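AvrL567-D (Melampsora lini, PDB 2QVT) is an avirulence protein of flax rust, probably an effector recognised by flax disease-resistance proteins in a variant-specific way, whose biochemical activity is not known. Local coordinates at residues S48-L51 and V55-K58; A114-H117 and R122-I125. All blocks are in the same frame, centred on the assembly; numbering follows the deposited sequence.

How the contacts relate
Contact 1 (48-51 with 55-58) is a beta hairpin with one face in the protein interior, whereas contact 2 (114-117 with 122-125) lies wholly on the surface, within the long loop between strands 98-104 and 141-148. They share no element: their centres are about 16 Å apart, on opposite sides of the chain's centre, and their nearest atoms about 9 Å. The chemistry follows this placement. Backbone hydrogen bonds, an apolar cluster and a Thr-Asn bond hold contact 1, which buries 335 Å². Contact 2 buries 120 Å² with no hydrogen bond between its segments; an arginine end packs over another arginine's aliphatic stem.

Contact 1 (S48-L51 and V55-K58)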
loop_
_atom_site.group_PDB
_atom_site.type_symbol
_atom_site.label_atom_id
_atom_site.label_comp_id
_atom_site.label_asym_id
_atom_site.label_seq_id
_atom_site.Cartn_x
_atom_site.Cartn_y
_atom_site.Cartn_z
ATOM N N SER A 48 0.577 6.305 9.156
ATOM C CA SER A 48 0.607 4.885 9.317
ATOM C C SER A 48 -0.837 4.470 9.329
ATOM O O SER A 48 -1.649 5.162 9.939
ATOM C CB SER A 48 1.247 4.497 10.647
ATOM O OG SER A 48 0.272 4.605 11.675
ATOM N N VAL A 49 -1.156 3.357 8.676
ATOM C CA VAL A 49 -2.515 2.807 8.658
ATOM C C VAL A 49 -2.528 1.278 8.860
ATOM O O VAL A 49 -1.503 0.638 8.797
ATOM C CB VAL A 49 -3.252 3.108 7.323
ATOM C CG1 VAL A 49 -3.478 4.593 7.153
ATOM C CG2 VAL A 49 -2.473 2.513 6.119
ATOM N N THR A 50 -3.702 0.714 9.132
ATOM C CA THR A 50 -3.876 -0.734 9.139
ATOM C C THR A 50 -4.863 -1.124 8.070
ATOM O O THR A 50 -5.871 -0.446 7.855
ATOM C CB THR A 50 -4.326 -1.236 10.507
ATOM O OG1 THR A 50 -3.370 -0.778 11.485
ATOM C CG2 THR A 50 -4.399 -2.819 10.533
ATOM N N LEU A 51 -4.555 -2.204 7.379
ATOM C CA LEU A 51 -5.357 -2.630 6.242
ATOM C C LEU A 51 -6.081 -3.889 6.651
ATOM O O LEU A 51 -5.438 -4.862 7.075
ATOM C CB LEU A 51 -4.451 -2.931 5.025
ATOM C CG LEU A 51 -3.690 -1.770 4.348
ATOM C CD1 LEU A 51 -2.979 -2.259 3.112
ATOM C CD2 LEU A 51 -4.551 -0.517 4.015
ATOM N N VAL A 55 -2.611 -5.892 8.402
ATOM C CA VAL A 55 -1.349 -5.422 7.848
ATOM C C VAL A 55 -1.163 -3.930 8.171
ATOM O O VAL A 55 -1.934 -3.083 7.737
ATOM C CB VAL A 55 -1.262 -5.723 6.282
ATOM C CG1 VAL A 55 -0.174 -4.891 5.599
ATOM C CG2 VAL A 55 -1.005 -7.216 6.001
ATOM N N ASN A 56 -0.136 -3.621 8.954
ATOM C CA ASN A 56 0.226 -2.248 9.221
ATOM C C ASN A 56 1.055 -1.742 8.087
ATOM O O ASN A 56 1.814 -2.542 7.461
ATOM C CB ASN A 56 1.038 -2.140 10.497
ATOM C CG ASN A 56 0.161 -1.968 11.743
ATOM O OD1 ASN A 56 -1.095 -1.923 11.679
ATOM N ND2 ASN A 56 0.828 -1.900 12.891
ATOM N N VAL A 57 0.913 -0.434 7.813
ATOM C CA VAL A 57 1.624 0.235 6.690
ATOM C C VAL A 57 2.347 1.475 7.222
ATOM O O VAL A 57 1.852 2.110 8.089
ATOM C CB VAL A 57 0.637 0.626 5.554
ATOM C CG1 VAL A 57 1.340 1.217 4.312
ATOM C CG2 VAL A 57 -0.293 -0.564 5.187
ATOM N N LYS A 58 3.555 1.749 6.747
ATOM C CA LYS A 58 4.243 2.989 7.018
ATOM C C LYS A 58 5.071 3.350 5.779
ATOM O O LYS A 58 5.212 2.552 4.850
ATOM C CB LYS A 58 5.137 2.871 8.288
ATOM C CG LYS A 58 6.337 1.947 8.157
ATOM C CD LYS A 58 7.341 2.264 9.270
ATOM C CE LYS A 58 8.580 1.478 9.134
ATOM N NZ LYS A 58 9.329 1.709 10.430
#
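Segments 48-51 and 55-58 run antiparallel, their axes 4.6 Å apart at closest approach and their N-to-C directions 154° apart, with Val49-Val57 and Leu51-Val55 as hydrogen-bonded pairs. Within the first pair, Val57 N donates to Val49 O at 2.8 Å, while the return bond from Val49 N is weak. In the second, Leu51 N reaches Val55 O at 2.8 Å, and the bond from Val55 N to Leu51 O is longer, 3.3 Å. These four valine and leucine side chains share one face. Val49 and Val57 stand alongside each other, CG2 of Val49 meeting CB of Val57 at 3.7 Å. Val57 sets its own CG2 beside the backbone N (chi1 -175° places CG1 opposite that N), and this methyl touches Leu51 CG at 3.7 Å and Leu51 CD1 at 3.8 Å. One valine therefore contacts both residues of the partner strand on this face.

The other face carries the non-hydrogen-bonded pair Thr50-Asn56. The hydroxyl OG1 of Thr50 donates to the amide oxygen OD1 of Asn56 at 2.6 Å, tilted 25° from the carbonyl plane. This bond adds a side-chain link where the backbones of the pair make none, and it is consistent with the amide oxygen, not the nitrogen, being turned to the threonine.

The apolar face packs against Phe41 of strand 39-42 and Leu146 and Ile144 of strand 141-148, consistent with a two-sheet beta sandwich. Strand 55-59 is central in its three-stranded sheet, continuing to strand 67-71 through backbone bonds of Asn56 with Lys70 and Lys58 with Leu68.

Contact 2 (A114-H117 and R122-I125); sequences AHRH and RRTI
Arg116 starts toward 122-125 with its CG beside the backbone N (chi1 -57°), runs extended through chi2, and bends at chi3 (-50°), which carries its guanidinium over the stem of Arg123. NH1 comes closest, 3.5 Å from Arg123 CB, and CZ lies 3.9 Å from the same carbon. That CB sits over one face of the guanidinium, so the contact is flat group against aliphatic carbon. Farther back, Arg116 CD also approaches Arg123 CB, at 3.9 Å. The two backbones stay apart, with 8.0 Å between Arg116 CA and Arg123 CA. Both segments belong to the long irregular connection between strands 98-104 and 141-148, and the four residues separating them are neither helix nor strand; the contact is a local side-chain touch between two limbs of this surface loop. The polar end of Arg116 is held just beside the second segment, where NH1 hydrogen-bonds to Thr121 O. The far end of Arg123 turns from the first segment, with its guanidinium plane 89° from that of Arg116. Arg116 NH2 and Arg123 NE remain 5.5 Å apart; both residues are exposed, so solvent probably screens the two like charges. At the first segment, His117 NE2 hydrogen-bonds to Thr102 OG1, tying it to strand 98-104.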
loop_
_atom_site.group_PDB
_atom_site.type_symbol
_atom_site.label_atom_id
_atom_site.label_comp_id
_atom_site.label_asym_id
_atom_site.label_seq_id
_atom_site.Cartn_x
_atom_site.Cartn_y
_atom_site.Cartn_z
ATOM N N ALA A 114 6.482 -4.697 -0.533
ATOM C CA ALA A 114 5.707 -5.639 -1.316
ATOM C C ALA A 114 6.644 -6.462 -2.248
ATOM O O ALA A 114 7.615 -5.941 -2.831
ATOM C CB ALA A 114 4.628 -4.930 -2.113
ATOM N N HIS A 115 6.340 -7.753 -2.350
ATOM C CA HIS A 115 7.037 -8.680 -3.235
ATOM C C HIS A 115 6.473 -8.562 -4.665
ATOM O O HIS A 115 5.281 -8.783 -4.907
ATOM C CB HIS A 115 6.956 -10.111 -2.645
ATOM C CG HIS A 115 7.785 -11.113 -3.372
ATOM N ND1 HIS A 115 7.655 -12.473 -3.173
ATOM C CD2 HIS A 115 8.731 -10.962 -4.335
ATOM C CE1 HIS A 115 8.494 -13.111 -3.970
ATOM N NE2 HIS A 115 9.154 -12.217 -4.688
ATOM N N ARG A 116 7.320 -8.149 -5.598
ATOM C CA ARG A 116 6.874 -7.882 -6.960
ATOM C C ARG A 116 7.060 -9.134 -7.828
ATOM O O ARG A 116 8.103 -9.782 -7.738
ATOM C CB ARG A 116 7.628 -6.678 -7.559
ATOM C CG ARG A 116 7.503 -5.375 -6.737
ATOM C CD ARG A 116 8.190 -4.183 -7.431
ATOM N NE ARG A 116 9.556 -4.502 -7.857
ATOM C CZ ARG A 116 10.205 -3.949 -8.889
ATOM N NH1 ARG A 116 9.637 -3.008 -9.646
ATOM N NH2 ARG A 116 11.443 -4.347 -9.169
ATOM N N HIS A 117 6.059 -9.460 -8.654
ATOM C CA HIS A 117 6.052 -10.696 -9.468
ATOM C C HIS A 117 6.149 -10.407 -10.963
ATOM O O HIS A 117 6.443 -11.310 -11.770
ATOM C CB HIS A 117 4.792 -11.532 -9.189
ATOM C CG HIS A 117 4.593 -11.831 -7.736
ATOM N ND1 HIS A 117 5.032 -12.999 -7.151
ATOM C CD2 HIS A 117 4.053 -11.087 -6.738
ATOM C CE1 HIS A 117 4.751 -12.972 -5.859
ATOM N NE2 HIS A 117 4.156 -11.824 -5.582
ATOM N N ARG A 122 4.999 -1.198 -10.565
ATOM C CA ARG A 122 5.725 -0.004 -10.065
ATOM C C ARG A 122 6.314 -0.266 -8.677
ATOM O O ARG A 122 5.608 -0.783 -7.800
ATOM C CB ARG A 122 4.795 1.215 -9.991
ATOM C CG ARG A 122 4.032 1.510 -11.289
ATOM C CD ARG A 122 4.586 2.705 -11.990
ATOM N NE ARG A 122 4.797 2.475 -13.425
ATOM C CZ ARG A 122 5.914 2.798 -14.079
ATOM N NH1 ARG A 122 6.902 3.411 -13.443
ATOM N NH2 ARG A 122 6.032 2.526 -15.387
ATOM N N ARG A 123 7.592 0.090 -8.475
ATOM C CA ARG A 123 8.174 -0.017 -7.125
ATOM C C ARG A 123 7.988 1.252 -6.285
ATOM O O ARG A 123 7.909 1.185 -5.088
ATOM C CB ARG A 123 9.632 -0.563 -7.106
ATOM C CG ARG A 123 10.718 0.362 -7.608
ATOM C CD ARG A 123 12.170 -0.210 -7.395
ATOM N NE ARG A 123 12.701 -0.029 -6.024
ATOM C CZ ARG A 123 13.161 1.123 -5.513
ATOM N NH1 ARG A 123 13.161 2.236 -6.232
ATOM N NH2 ARG A 123 13.622 1.171 -4.260
ATOM N N THR A 124 7.886 2.402 -6.937
ATOM C CA THR A 124 7.763 3.639 -6.192
ATOM C C THR A 124 6.485 4.379 -6.551
ATOM O O THR A 124 5.887 4.147 -7.614
ATOM C CB THR A 124 8.970 4.573 -6.387
ATOM O OG1 THR A 124 8.964 5.031 -7.739
ATOM C CG2 THR A 124 10.274 3.866 -6.033
ATOM N N ILE A 125 6.056 5.211 -5.609
ATOM C CA ILE A 125 4.882 6.057 -5.746
ATOM C C ILE A 125 5.110 7.145 -6.827
ATOM O O ILE A 125 6.171 7.747 -6.900
ATOM C CB ILE A 125 4.467 6.630 -4.330
ATOM C CG1 ILE A 125 4.188 5.473 -3.360
ATOM C CG2 ILE A 125 3.248 7.619 -4.421
ATOM C CD1 ILE A 125 3.039 4.520 -3.832
#